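Long-range contacts in PppA (Pseudomonas aeruginosa, PDB 6JKV), which regulates type VI secretion and probably acts as a manganese-dependent PP2C-type protein serine/threonine phosphatase: residues Arg30-Ser35 with Ala236-Leu241; Met39-Asn44 with Ala250-Thr255; Asp70-Leu75 with Ser117-Thr122. All blocks are in the same frame, centred on the assembly; numbering follows the deposited sequence.

Contact 1 of 3, residues Arg30-Ser35 with Ala236-Leu241; sequences RSASYS and AVVRSL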
ATOM      1  N   ARG A  30       2.592   9.423 -13.939  1.00 18.92           N
ATOM      2  CA  ARG A  30       1.356  10.080 -13.451  1.00 18.80           C
ATOM      3  C   ARG A  30       0.813   9.262 -12.293  1.00 17.52           C
ATOM      4  O   ARG A  30       0.895   8.029 -12.365  1.00 19.84           O
ATOM      5  CB  ARG A  30       0.246  10.093 -14.500  1.00 20.26           C
ATOM      6  CG  ARG A  30       0.136  11.378 -15.291  1.00 21.54           C
ATOM      7  CD  ARG A  30      -1.233  11.494 -15.927  1.00 22.43           C
ATOM      8  NE  ARG A  30      -1.190  12.213 -17.195  1.00 24.50           N
ATOM      9  CZ  ARG A  30      -1.382  13.517 -17.348  1.00 24.98           C
ATOM     10  NH1 ARG A  30      -1.633  14.294 -16.314  1.00 25.97           N
ATOM     11  NH2 ARG A  30      -1.316  14.052 -18.551  1.00 27.60           N
ATOM     12  N   SER A  31       0.227   9.919 -11.298  1.00 17.34           N
ATOM     13  CA  SER A  31      -0.314   9.213 -10.120  1.00 17.43           C
ATOM     14  C   SER A  31      -1.468  10.001  -9.522  1.00 18.40           C
ATOM     15  O   SER A  31      -1.547  11.220  -9.723  1.00 19.35           O
ATOM     16  CB  SER A  31       0.772   8.949  -9.098  1.00 16.38           C
ATOM     17  OG  SER A  31       1.374  10.162  -8.666  1.00 15.52           O
ATOM     18  N   ALA A  32      -2.328   9.292  -8.810  1.00 18.61           N
ATOM     19  CA  ALA A  32      -3.466   9.868  -8.072  1.00 18.78           C
ATOM     20  C   ALA A  32      -3.824   8.914  -6.938  1.00 18.34           C
ATOM     21  O   ALA A  32      -3.612   7.695  -7.082  1.00 19.02           O
ATOM     22  CB  ALA A  32      -4.649  10.103  -8.988  1.00 18.66           C
ATOM     23  N   SER A  33      -4.344   9.465  -5.850  1.00 18.08           N
ATOM     24  CA  SER A  33      -4.762   8.703  -4.657  1.00 18.63           C
ATOM     25  C   SER A  33      -6.125   9.207  -4.206  1.00 18.92           C
ATOM     26  O   SER A  33      -6.413  10.412  -4.367  1.00 19.90           O
ATOM     27  CB  SER A  33      -3.771   8.833  -3.545  1.00 18.52           C
ATOM     28  OG  SER A  33      -3.883  10.120  -2.960  1.00 21.33           O
ATOM     29  N   TYR A  34      -6.926   8.297  -3.671  1.00 19.07           N
ATOM     30  CA  TYR A  34      -8.235   8.623  -3.066  1.00 19.53           C
ATOM     31  C   TYR A  34      -8.520   7.599  -1.974  1.00 18.62           C
ATOM     32  O   TYR A  34      -8.271   6.403  -2.181  1.00 18.48           O
ATOM     33  CB  TYR A  34      -9.338   8.650  -4.121  1.00 20.07           C
ATOM     34  CG  TYR A  34     -10.669   9.141  -3.615  1.00 21.54           C
ATOM     35  CD1 TYR A  34     -10.769  10.278  -2.831  1.00 22.84           C
ATOM     36  CD2 TYR A  34     -11.840   8.473  -3.930  1.00 22.68           C
ATOM     37  CE1 TYR A  34     -11.993  10.728  -2.363  1.00 24.52           C
ATOM     38  CE2 TYR A  34     -13.075   8.923  -3.487  1.00 23.15           C
ATOM     39  CZ  TYR A  34     -13.149  10.039  -2.678  1.00 23.96           C
ATOM     40  OH  TYR A  34     -14.353  10.505  -2.229  1.00 25.06           O
ATOM     41  N   SER A  35      -8.990   8.084  -0.830  1.00 19.65           N
ATOM     42  CA  SER A  35      -9.343   7.250   0.342  1.00 20.51           C
ATOM     43  C   SER A  35     -10.747   7.620   0.804  1.00 21.48           C
ATOM     44  O   SER A  35     -11.171   8.764   0.607  1.00 24.07           O
ATOM     45  CB  SER A  35      -8.336   7.400   1.465  1.00 20.15           C
ATOM     46  OG  SER A  35      -8.555   6.424   2.473  1.00 19.89           O
ATOM     47  N   ALA A 236      -9.612   9.620 -12.214  1.00 22.77           N
ATOM     48  CA  ALA A 236     -10.946   9.018 -12.437  1.00 23.41           C
ATOM     49  C   ALA A 236     -10.914   7.551 -12.002  1.00 22.09           C
ATOM     50  O   ALA A 236     -11.920   7.088 -11.455  1.00 22.85           O
ATOM     51  CB  ALA A 236     -11.365   9.152 -13.881  1.00 23.99           C
ATOM     52  N   VAL A 237      -9.793   6.860 -12.217  1.00 20.94           N
ATOM     53  CA  VAL A 237      -9.678   5.401 -11.934  1.00 20.48           C
ATOM     54  C   VAL A 237      -9.778   5.177 -10.424  1.00 20.17           C
ATOM     55  O   VAL A 237     -10.612   4.370 -10.004  1.00 20.26           O
ATOM     56  CB  VAL A 237      -8.394   4.801 -12.534  1.00 20.36           C
ATOM     57  CG1 VAL A 237      -8.057   3.472 -11.898  1.00 20.63           C
ATOM     58  CG2 VAL A 237      -8.494   4.642 -14.036  1.00 20.85           C
ATOM     59  N   VAL A 238      -8.986   5.892  -9.623  1.00 19.47           N
ATOM     60  CA  VAL A 238      -9.002   5.712  -8.146  1.00 19.29           C
ATOM     61  C   VAL A 238     -10.399   6.065  -7.633  1.00 20.01           C
ATOM     62  O   VAL A 238     -10.902   5.329  -6.789  1.00 21.12           O
ATOM     63  CB  VAL A 238      -7.895   6.514  -7.434  1.00 18.56           C
ATOM     64  CG1 VAL A 238      -6.516   5.997  -7.828  1.00 17.97           C
ATOM     65  CG2 VAL A 238      -7.999   8.010  -7.685  1.00 19.49           C
ATOM     66  N   ARG A 239     -11.013   7.133  -8.142  1.00 20.84           N
ATOM     67  CA  ARG A 239     -12.363   7.556  -7.684  1.00 22.67           C
ATOM     68  C   ARG A 239     -13.402   6.507  -8.083  1.00 23.19           C
ATOM     69  O   ARG A 239     -14.358   6.299  -7.312  1.00 25.31           O
ATOM     70  CB  ARG A 239     -12.733   8.937  -8.231  1.00 23.75           C
ATOM     71  CG  ARG A 239     -12.610  10.032  -7.185  1.00 24.45           C
ATOM     72  CD  ARG A 239     -11.960  11.264  -7.744  1.00 24.82           C
ATOM     73  NE  ARG A 239     -11.497  12.149  -6.685  1.00 25.48           N
ATOM     74  CZ  ARG A 239     -10.229  12.319  -6.323  1.00 25.13           C
ATOM     75  NH1 ARG A 239      -9.252  11.646  -6.910  1.00 25.24           N
ATOM     76  NH2 ARG A 239      -9.932  13.156  -5.346  1.00 26.22           N
ATOM     77  N   SER A 240     -13.247   5.868  -9.246  1.00 22.76           N
ATOM     78  CA  SER A 240     -14.182   4.811  -9.714  1.00 22.82           C
ATOM     79  C   SER A 240     -13.993   3.550  -8.863  1.00 21.86           C
ATOM     80  O   SER A 240     -15.000   2.881  -8.543  1.00 21.59           O
ATOM     81  CB  SER A 240     -14.008   4.527 -11.167  1.00 22.85           C
ATOM     82  OG  SER A 240     -14.132   5.721 -11.923  1.00 24.71           O
ATOM     83  N   LEU A 241     -12.754   3.233  -8.488  1.00 20.27           N
ATOM     84  CA  LEU A 241     -12.482   2.063  -7.617  1.00 20.40           C
ATOM     85  C   LEU A 241     -13.175   2.259  -6.270  1.00 21.45           C
ATOM     86  O   LEU A 241     -13.903   1.342  -5.833  1.00 20.71           O
ATOM     87  CB  LEU A 241     -10.976   1.893  -7.431  1.00 19.60           C
ATOM     88  CG  LEU A 241     -10.221   1.317  -8.623  1.00 19.45           C
ATOM     89  CD1 LEU A 241      -8.723   1.504  -8.428  1.00 18.81           C
ATOM     90  CD2 LEU A 241     -10.566  -0.151  -8.814  1.00 19.56           C
TER
HETATM   91  O   HOH W   1      -6.576  11.839  -6.585  1.00 31.07           O
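R239 lays both its aliphatic stem and its guanidinium over one face of the Y34 ring. CG of R239 sits over the face, 4.1 Å from the centroid of the Y34 ring, as a CH-pi contact. Farther along the chain the guanidinium lies almost flat on the ring, the planes only 17° apart, with R239 CZ 4.5 Å from the centroid of the Y34 ring in an off-centre cation-pi stack. A bend at chi2 (137°) helps turn the arginine across the tyrosine at about a right angle. R239 also makes a cation-pi contact with Y235, and a water in the guanidinium plane accepts from R239 NH1 (2.7 Å) and donates to S33 O (2.6 Å), linking the cation to the strand backbone. In the PP2C fold two antiparallel sheets are flanked by helices; here helix 234-247 packs along edge strand 29-36, the two short axes 7.4 Å apart and only 23° from parallel. Beneath the stack, V238 presses both methyls against the strand: CG1 lies 3.4 Å from A32 O, while CG2 meets CB of Y34 at 3.9 Å and, more loosely, CB of A32. V238 also rests on V258 of the adjoining strand 254-261, whose backbone pairs with A32 through V258 and with Y34 through A256.

Contact 2 of 3, residues Met39-Asn44 with Ala250-Thr255; sequences MVRKVN and APDNIT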
ATOM      1  N   MET A  39     -18.285   2.606   4.869  1.00 28.47           N
ATOM      2  CA  MET A  39     -19.714   2.680   5.263  1.00 30.23           C
ATOM      3  C   MET A  39     -19.928   2.074   6.648  1.00 31.19           C
ATOM      4  O   MET A  39     -21.052   2.161   7.138  1.00 33.54           O
ATOM      5  CB  MET A  39     -20.609   1.967   4.245  1.00 31.28           C
ATOM      6  CG  MET A  39     -20.388   2.432   2.818  1.00 31.73           C
ATOM      7  SD  MET A  39     -21.361   3.870   2.350  1.00 35.22           S
ATOM      8  CE  MET A  39     -20.346   5.224   2.936  1.00 33.65           C
ATOM      9  N   VAL A  40     -18.893   1.518   7.279  1.00 30.70           N
ATOM     10  CA  VAL A  40     -19.010   0.913   8.640  1.00 31.09           C
ATOM     11  C   VAL A  40     -18.142   1.713   9.613  1.00 31.32           C
ATOM     12  O   VAL A  40     -18.690   2.266  10.584  1.00 33.00           O
ATOM     13  CB  VAL A  40     -18.625  -0.574   8.617  1.00 30.57           C
ATOM     14  CG1 VAL A  40     -18.428  -1.139  10.022  1.00 31.33           C
ATOM     15  CG2 VAL A  40     -19.644  -1.390   7.842  1.00 31.43           C
ATOM     16  N   ARG A  41     -16.833   1.768   9.371  1.00 29.29           N
ATOM     17  CA  ARG A  41     -15.909   2.546  10.232  1.00 29.52           C
ATOM     18  C   ARG A  41     -16.277   4.032  10.144  1.00 31.03           C
ATOM     19  O   ARG A  41     -16.864   4.459   9.115  1.00 31.26           O
ATOM     20  CB  ARG A  41     -14.459   2.304   9.823  1.00 27.81           C
ATOM     21  CG  ARG A  41     -13.914   0.955  10.266  1.00 28.40           C
ATOM     22  CD  ARG A  41     -12.508   0.750   9.730  1.00 27.65           C
ATOM     23  NE  ARG A  41     -11.887  -0.484  10.208  1.00 29.00           N
ATOM     24  CZ  ARG A  41     -11.310  -0.636  11.403  1.00 29.53           C
ATOM     25  NH1 ARG A  41     -10.796  -1.809  11.736  1.00 30.47           N
ATOM     26  NH2 ARG A  41     -11.270   0.370  12.267  1.00 30.09           N
ATOM     27  N   LYS A  42     -16.003   4.780  11.214  1.00 32.02           N
ATOM     28  CA  LYS A  42     -16.186   6.254  11.248  1.00 32.55           C
ATOM     29  C   LYS A  42     -14.843   6.964  11.430  1.00 32.38           C
ATOM     30  O   LYS A  42     -14.832   8.213  11.443  1.00 35.16           O
ATOM     31  CB  LYS A  42     -17.144   6.646  12.371  1.00 34.00           C
ATOM     32  CG  LYS A  42     -18.511   5.985  12.296  1.00 34.73           C
ATOM     33  CD  LYS A  42     -19.143   6.105  10.922  1.00 34.51           C
ATOM     34  CE  LYS A  42     -20.654   5.986  10.940  1.00 36.64           C
ATOM     35  NZ  LYS A  42     -21.127   4.905  11.841  1.00 38.17           N
ATOM     36  N   VAL A  43     -13.751   6.211  11.564  1.00 30.85           N
ATOM     37  CA  VAL A  43     -12.373   6.768  11.601  1.00 29.68           C
ATOM     38  C   VAL A  43     -11.579   6.086  10.492  1.00 28.28           C
ATOM     39  O   VAL A  43     -11.604   4.837  10.410  1.00 29.85           O
ATOM     40  CB  VAL A  43     -11.723   6.581  12.982  1.00 30.23           C
ATOM     41  CG1 VAL A  43     -10.244   6.924  12.954  1.00 29.37           C
ATOM     42  CG2 VAL A  43     -12.446   7.398  14.043  1.00 32.20           C
ATOM     43  N   ASN A  44     -10.918   6.889   9.657  1.00 27.06           N
ATOM     44  CA  ASN A  44     -10.047   6.388   8.572  1.00 24.76           C
ATOM     45  C   ASN A  44      -8.637   6.185   9.133  1.00 23.59           C
ATOM     46  O   ASN A  44      -7.962   7.184   9.418  1.00 24.79           O
ATOM     47  CB  ASN A  44     -10.073   7.332   7.374  1.00 23.76           C
ATOM     48  CG  ASN A  44      -9.607   6.650   6.107  1.00 22.59           C
ATOM     49  OD1 ASN A  44      -8.976   5.595   6.165  1.00 20.98           O
ATOM     50  ND2 ASN A  44      -9.940   7.230   4.961  1.00 21.97           N
ATOM     51  N   ALA A 250     -18.759  -1.028   1.489  1.00 25.98           N
ATOM     52  CA  ALA A 250     -17.537  -0.423   2.085  1.00 25.51           C
ATOM     53  C   ALA A 250     -17.362  -0.767   3.564  1.00 25.18           C
ATOM     54  O   ALA A 250     -17.295   0.117   4.412  1.00 24.70           O
ATOM     55  CB  ALA A 250     -17.594   1.069   1.907  1.00 27.01           C
ATOM     56  N   PRO A 251     -17.209  -2.061   3.906  1.00 24.39           N
ATOM     57  CA  PRO A 251     -17.117  -2.492   5.303  1.00 25.32           C
ATOM     58  C   PRO A 251     -15.835  -2.010   6.000  1.00 24.33           C
ATOM     59  O   PRO A 251     -15.831  -1.958   7.214  1.00 25.02           O
ATOM     60  CB  PRO A 251     -17.149  -4.024   5.217  1.00 25.68           C
ATOM     61  CG  PRO A 251     -16.688  -4.339   3.808  1.00 25.18           C
ATOM     62  CD  PRO A 251     -17.052  -3.157   2.947  1.00 24.52           C
ATOM     63  N   ASP A 252     -14.806  -1.666   5.219  1.00 24.04           N
ATOM     64  CA  ASP A 252     -13.480  -1.215   5.714  1.00 23.52           C
ATOM     65  C   ASP A 252     -13.146   0.156   5.116  1.00 23.23           C
ATOM     66  O   ASP A 252     -13.772   0.543   4.108  1.00 24.63           O
ATOM     67  CB  ASP A 252     -12.399  -2.244   5.361  1.00 22.61           C
ATOM     68  CG  ASP A 252     -11.118  -2.100   6.165  1.00 21.86           C
ATOM     69  OD1 ASP A 252     -11.046  -1.177   7.004  1.00 23.43           O
ATOM     70  OD2 ASP A 252     -10.204  -2.907   5.942  1.00 21.55           O
ATOM     71  N   ASN A 253     -12.197   0.869   5.730  1.00 23.02           N
ATOM     72  CA  ASN A 253     -11.516   2.023   5.095  1.00 21.57           C
ATOM     73  C   ASN A 253     -11.032   1.538   3.729  1.00 20.12           C
ATOM     74  O   ASN A 253     -10.463   0.439   3.656  1.00 19.10           O
ATOM     75  CB  ASN A 253     -10.339   2.546   5.916  1.00 21.41           C
ATOM     76  CG  ASN A 253     -10.704   2.941   7.335  1.00 22.44           C
ATOM     77  OD1 ASN A 253      -9.839   2.968   8.208  1.00 22.30           O
ATOM     78  ND2 ASN A 253     -11.967   3.272   7.568  1.00 24.16           N
ATOM     79  N   ILE A 254     -11.275   2.311   2.681  1.00 19.33           N
ATOM     80  CA  ILE A 254     -10.932   1.899   1.298  1.00 20.39           C
ATOM     81  C   ILE A 254     -10.042   2.982   0.707  1.00 19.82           C
ATOM     82  O   ILE A 254     -10.486   4.135   0.639  1.00 21.62           O
ATOM     83  CB  ILE A 254     -12.196   1.635   0.456  1.00 21.68           C
ATOM     84  CG1 ILE A 254     -11.833   1.409  -1.011  1.00 21.77           C
ATOM     85  CG2 ILE A 254     -13.227   2.740   0.629  1.00 23.18           C
ATOM     86  CD1 ILE A 254     -12.897   0.660  -1.784  1.00 22.56           C
ATOM     87  N   THR A 255      -8.819   2.607   0.332  1.00 18.79           N
ATOM     88  CA  THR A 255      -7.843   3.530  -0.283  1.00 19.48           C
ATOM     89  C   THR A 255      -7.338   2.918  -1.588  1.00 18.80           C
ATOM     90  O   THR A 255      -7.069   1.699  -1.613  1.00 19.10           O
ATOM     91  CB  THR A 255      -6.686   3.834   0.674  1.00 19.05           C
ATOM     92  OG1 THR A 255      -7.251   4.313   1.893  1.00 20.46           O
ATOM     93  CG2 THR A 255      -5.726   4.860   0.103  1.00 18.60           C
TER
HETATM   94  O   HOH W   2     -16.021   1.428   6.538  1.00 25.26           O
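M39 and A250 meet at the tight end of this contact, where the M39 N-H points almost straight at A250 O (2.7 Å, 175° at the hydrogen). Beside that bond CG of M39 is modelled 3.2 Å from CB of A250, closer than ordinary van der Waals contact, so the exact fit there is doubtful. The bends at chi2 and chi3 then carry the rest of the methionine away from A250. A water donates to the same A250 oxygen and accepts from V40 N, bridging the two loops a second time.

The solvent side is formed by V40 and P251, both exposed and more loosely matched. V40 turns CB toward P251 O at 3.4 Å, and its CG2 packs 3.7 Å from CA of P251. R41, extended from CG to NE, runs alongside the buried D252 and points the same way; its NE makes a long salt bridge of 3.4 Å to D252 OD1, the planes 40° apart, while NH2 pairs with E45. The other carboxylate oxygen, OD2, binds a manganese ion together with D61 and D214, so R41 is a second-shell neighbour of the metal and may temper the charge of the site.

N253 closes the inner end, buried under the loop. Its ND2 gives a bent bond to V43 O (3.3 Å, 144°), approaching above the carbonyl plane, and another to V37 O; OD1 accepts from E45 N. The amide of N44 slides past it in the opposite direction, OD1 resting 3.3 Å from CB of N253 while ND2 bonds to S35 OG. The contact thus ties the loop between strands 29-36 and 46-51 to the turn leading from helix 234-247 into strand 254-261.

Contact 3 of 3, residues Asp70-Leu75 with Ser117-Thr122; sequences DFVSSL and SVMGST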
ATOM      1  N   ASP A  70      -4.127   5.132  12.968  1.00 24.26           N
ATOM      2  CA  ASP A  70      -3.891   6.338  12.134  1.00 23.91           C
ATOM      3  C   ASP A  70      -2.570   6.989  12.553  1.00 24.37           C
ATOM      4  O   ASP A  70      -1.857   7.504  11.669  1.00 23.92           O
ATOM      5  CB  ASP A  70      -5.068   7.312  12.192  1.00 24.81           C
ATOM      6  CG  ASP A  70      -5.562   7.647  13.589  1.00 26.72           C
ATOM      7  OD1 ASP A  70      -5.043   7.067  14.571  1.00 27.47           O
ATOM      8  OD2 ASP A  70      -6.489   8.478  13.675  1.00 28.22           O
ATOM      9  N   PHE A  71      -2.251   6.958  13.846  1.00 24.57           N
ATOM     10  CA  PHE A  71      -0.936   7.397  14.372  1.00 25.08           C
ATOM     11  C   PHE A  71       0.191   6.690  13.608  1.00 23.77           C
ATOM     12  O   PHE A  71       1.113   7.368  13.112  1.00 24.09           O
ATOM     13  CB  PHE A  71      -0.843   7.128  15.873  1.00 26.70           C
ATOM     14  CG  PHE A  71       0.561   7.082  16.420  1.00 27.51           C
ATOM     15  CD1 PHE A  71       1.332   8.229  16.483  1.00 28.59           C
ATOM     16  CD2 PHE A  71       1.111   5.891  16.868  1.00 27.49           C
ATOM     17  CE1 PHE A  71       2.623   8.185  16.988  1.00 29.81           C
ATOM     18  CE2 PHE A  71       2.403   5.846  17.363  1.00 28.33           C
ATOM     19  CZ  PHE A  71       3.158   6.995  17.429  1.00 29.64           C
ATOM     20  N   VAL A  72       0.124   5.365  13.498  1.00 22.95           N
ATOM     21  CA  VAL A  72       1.213   4.564  12.867  1.00 22.60           C
ATOM     22  C   VAL A  72       1.222   4.825  11.355  1.00 21.46           C
ATOM     23  O   VAL A  72       2.308   5.014  10.791  1.00 20.90           O
ATOM     24  CB  VAL A  72       1.075   3.066  13.184  1.00 22.13           C
ATOM     25  CG1 VAL A  72       2.182   2.269  12.525  1.00 21.99           C
ATOM     26  CG2 VAL A  72       1.071   2.801  14.682  1.00 23.19           C
ATOM     27  N   SER A  73       0.057   4.835  10.711  1.00 21.28           N
ATOM     28  CA  SER A  73      -0.027   4.976   9.232  1.00 20.21           C
ATOM     29  C   SER A  73       0.468   6.367   8.823  1.00 20.21           C
ATOM     30  O   SER A  73       1.197   6.455   7.825  1.00 18.70           O
ATOM     31  CB  SER A  73      -1.417   4.669   8.700  1.00 19.87           C
ATOM     32  OG  SER A  73      -2.394   5.601   9.144  1.00 19.76           O
ATOM     33  N   SER A  74       0.125   7.405   9.593  1.00 21.64           N
ATOM     34  CA  SER A  74       0.548   8.796   9.307  1.00 21.50           C
ATOM     35  C   SER A  74       2.049   8.928   9.569  1.00 21.26           C
ATOM     36  O   SER A  74       2.722   9.591   8.757  1.00 20.91           O
ATOM     37  CB  SER A  74      -0.261   9.808  10.070  1.00 23.49           C
ATOM     38  OG  SER A  74      -0.336   9.454  11.431  1.00 26.33           O
ATOM     39  N   LEU A  75       2.556   8.310  10.643  1.00 22.17           N
ATOM     40  CA  LEU A  75       4.012   8.310  10.962  1.00 22.42           C
ATOM     41  C   LEU A  75       4.777   7.656   9.804  1.00 21.12           C
ATOM     42  O   LEU A  75       5.871   8.135   9.451  1.00 22.39           O
ATOM     43  CB  LEU A  75       4.281   7.576  12.280  1.00 22.80           C
ATOM     44  CG  LEU A  75       5.761   7.474  12.661  1.00 23.44           C
ATOM     45  CD1 LEU A  75       6.394   8.852  12.771  1.00 24.45           C
ATOM     46  CD2 LEU A  75       5.954   6.696  13.956  1.00 24.29           C
ATOM     47  N   SER A 117      -2.869  -3.270  23.299  1.00 32.81           N
ATOM     48  CA  SER A 117      -2.716  -4.568  22.600  1.00 31.42           C
ATOM     49  C   SER A 117      -2.498  -4.350  21.102  1.00 29.57           C
ATOM     50  O   SER A 117      -1.685  -5.085  20.526  1.00 29.11           O
ATOM     51  CB  SER A 117      -3.901  -5.452  22.861  1.00 32.44           C
ATOM     52  OG  SER A 117      -3.943  -5.846  24.225  1.00 34.34           O
ATOM     53  N   VAL A 118      -3.174  -3.370  20.503  1.00 29.05           N
ATOM     54  CA  VAL A 118      -3.130  -3.147  19.024  1.00 28.03           C
ATOM     55  C   VAL A 118      -2.604  -1.743  18.735  1.00 27.07           C
ATOM     56  O   VAL A 118      -3.252  -0.762  19.152  1.00 26.29           O
ATOM     57  CB  VAL A 118      -4.505  -3.364  18.366  1.00 27.96           C
ATOM     58  CG1 VAL A 118      -4.379  -3.403  16.851  1.00 26.78           C
ATOM     59  CG2 VAL A 118      -5.178  -4.627  18.876  1.00 28.78           C
ATOM     60  N   MET A 119      -1.476  -1.666  18.032  1.00 26.64           N
ATOM     61  CA  MET A 119      -0.933  -0.394  17.501  1.00 26.17           C
ATOM     62  C   MET A 119       0.035  -0.731  16.368  1.00 24.89           C
ATOM     63  O   MET A 119       1.176  -1.140  16.632  1.00 26.05           O
ATOM     64  CB  MET A 119      -0.231   0.416  18.592  1.00 28.03           C
ATOM     65  CG  MET A 119       0.322   1.751  18.097  1.00 27.73           C
ATOM     66  SD  MET A 119       1.081   2.752  19.398  1.00 29.51           S
ATOM     67  CE  MET A 119      -0.337   3.172  20.406  1.00 30.89           C
ATOM     68  N   GLY A 120      -0.429  -0.605  15.133  1.00 22.97           N
ATOM     69  CA  GLY A 120       0.416  -0.905  13.977  1.00 22.42           C
ATOM     70  C   GLY A 120      -0.209  -0.443  12.687  1.00 21.75           C
ATOM     71  O   GLY A 120      -1.266   0.214  12.702  1.00 20.78           O
ATOM     72  N   SER A 121       0.438  -0.789  11.587  1.00 20.81           N
ATOM     73  CA  SER A 121      -0.056  -0.467  10.237  1.00 20.19           C
ATOM     74  C   SER A 121       0.655  -1.352   9.227  1.00 19.48           C
ATOM     75  O   SER A 121       1.861  -1.590   9.366  1.00 18.84           O
ATOM     76  CB  SER A 121       0.123   0.994   9.908  1.00 20.46           C
ATOM     77  OG  SER A 121      -0.185   1.247   8.543  1.00 19.94           O
ATOM     78  N   THR A 122      -0.098  -1.833   8.250  1.00 19.32           N
ATOM     79  CA  THR A 122       0.482  -2.481   7.058  1.00 18.57           C
ATOM     80  C   THR A 122       1.210  -1.410   6.244  1.00 17.18           C
ATOM     81  O   THR A 122       1.036  -0.188   6.494  1.00 16.26           O
ATOM     82  CB  THR A 122      -0.591  -3.185   6.226  1.00 18.51           C
ATOM     83  OG1 THR A 122      -1.215  -2.152   5.460  1.00 17.69           O
ATOM     84  CG2 THR A 122      -1.594  -3.931   7.082  1.00 19.43           C
TER
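V72 drives its two methyls into the chain at the start of strand 120-129. With CG1 anti to the backbone N (chi1 179°), that branch rests on the carbonyl carbon of G120 and CB of S121, 3.6 Å from each, while CG2 reaches back to CG of M119 at 3.7 Å. The backbone of G120 lies directly against the valine. S121 points CB at the helix, and its hydroxyl swings to the flank of S73, OG standing 3.6 Å from S73 CB; the proton of S121 OG goes to T122 O, in the carbonyl plane and on a lone pair (2.8 Å). S73 OG itself is bonded to E45 O. This is helix-on-sheet packing in the PP2C fold: helix 69-82 lies against the sheet that includes strands 56-63 and 120-129, with S121 and S73 both touching A60, next to the metal ligands D61 and G62. M119 completes the row from the outer end. Its chain stays extended until chi3, carrying SD to 3.9 Å from CE2 of F71 in an oblique Met-aromatic contact. The F71 ring also engages R114 by cation-pi, and A111 and R114 of helix 89-114 touch M119.

How the contacts relate
Contact 3 is the most buried of the three: V72 and F71 of a helix pack there against M119 and the start of a strand of one sheet. Contacts 1 and 2 are only partly buried and share the other sheet, in which strands 29-36 and 254-261 are neighbours. Neither contact 1 nor contact 3 has a direct hydrogen bond across its segments. Contact 1 joins a helix to its sheet by a stacked arginine and a valine, away from the metals, whereas contact 2 joins loops by direct backbone and amide bonds and includes a manganese ligand. S35 links these two, its hydroxyl bonding to T255 and N44. Contact 2 in turn packs lightly on contact 3 where V43 and N44 touch D70.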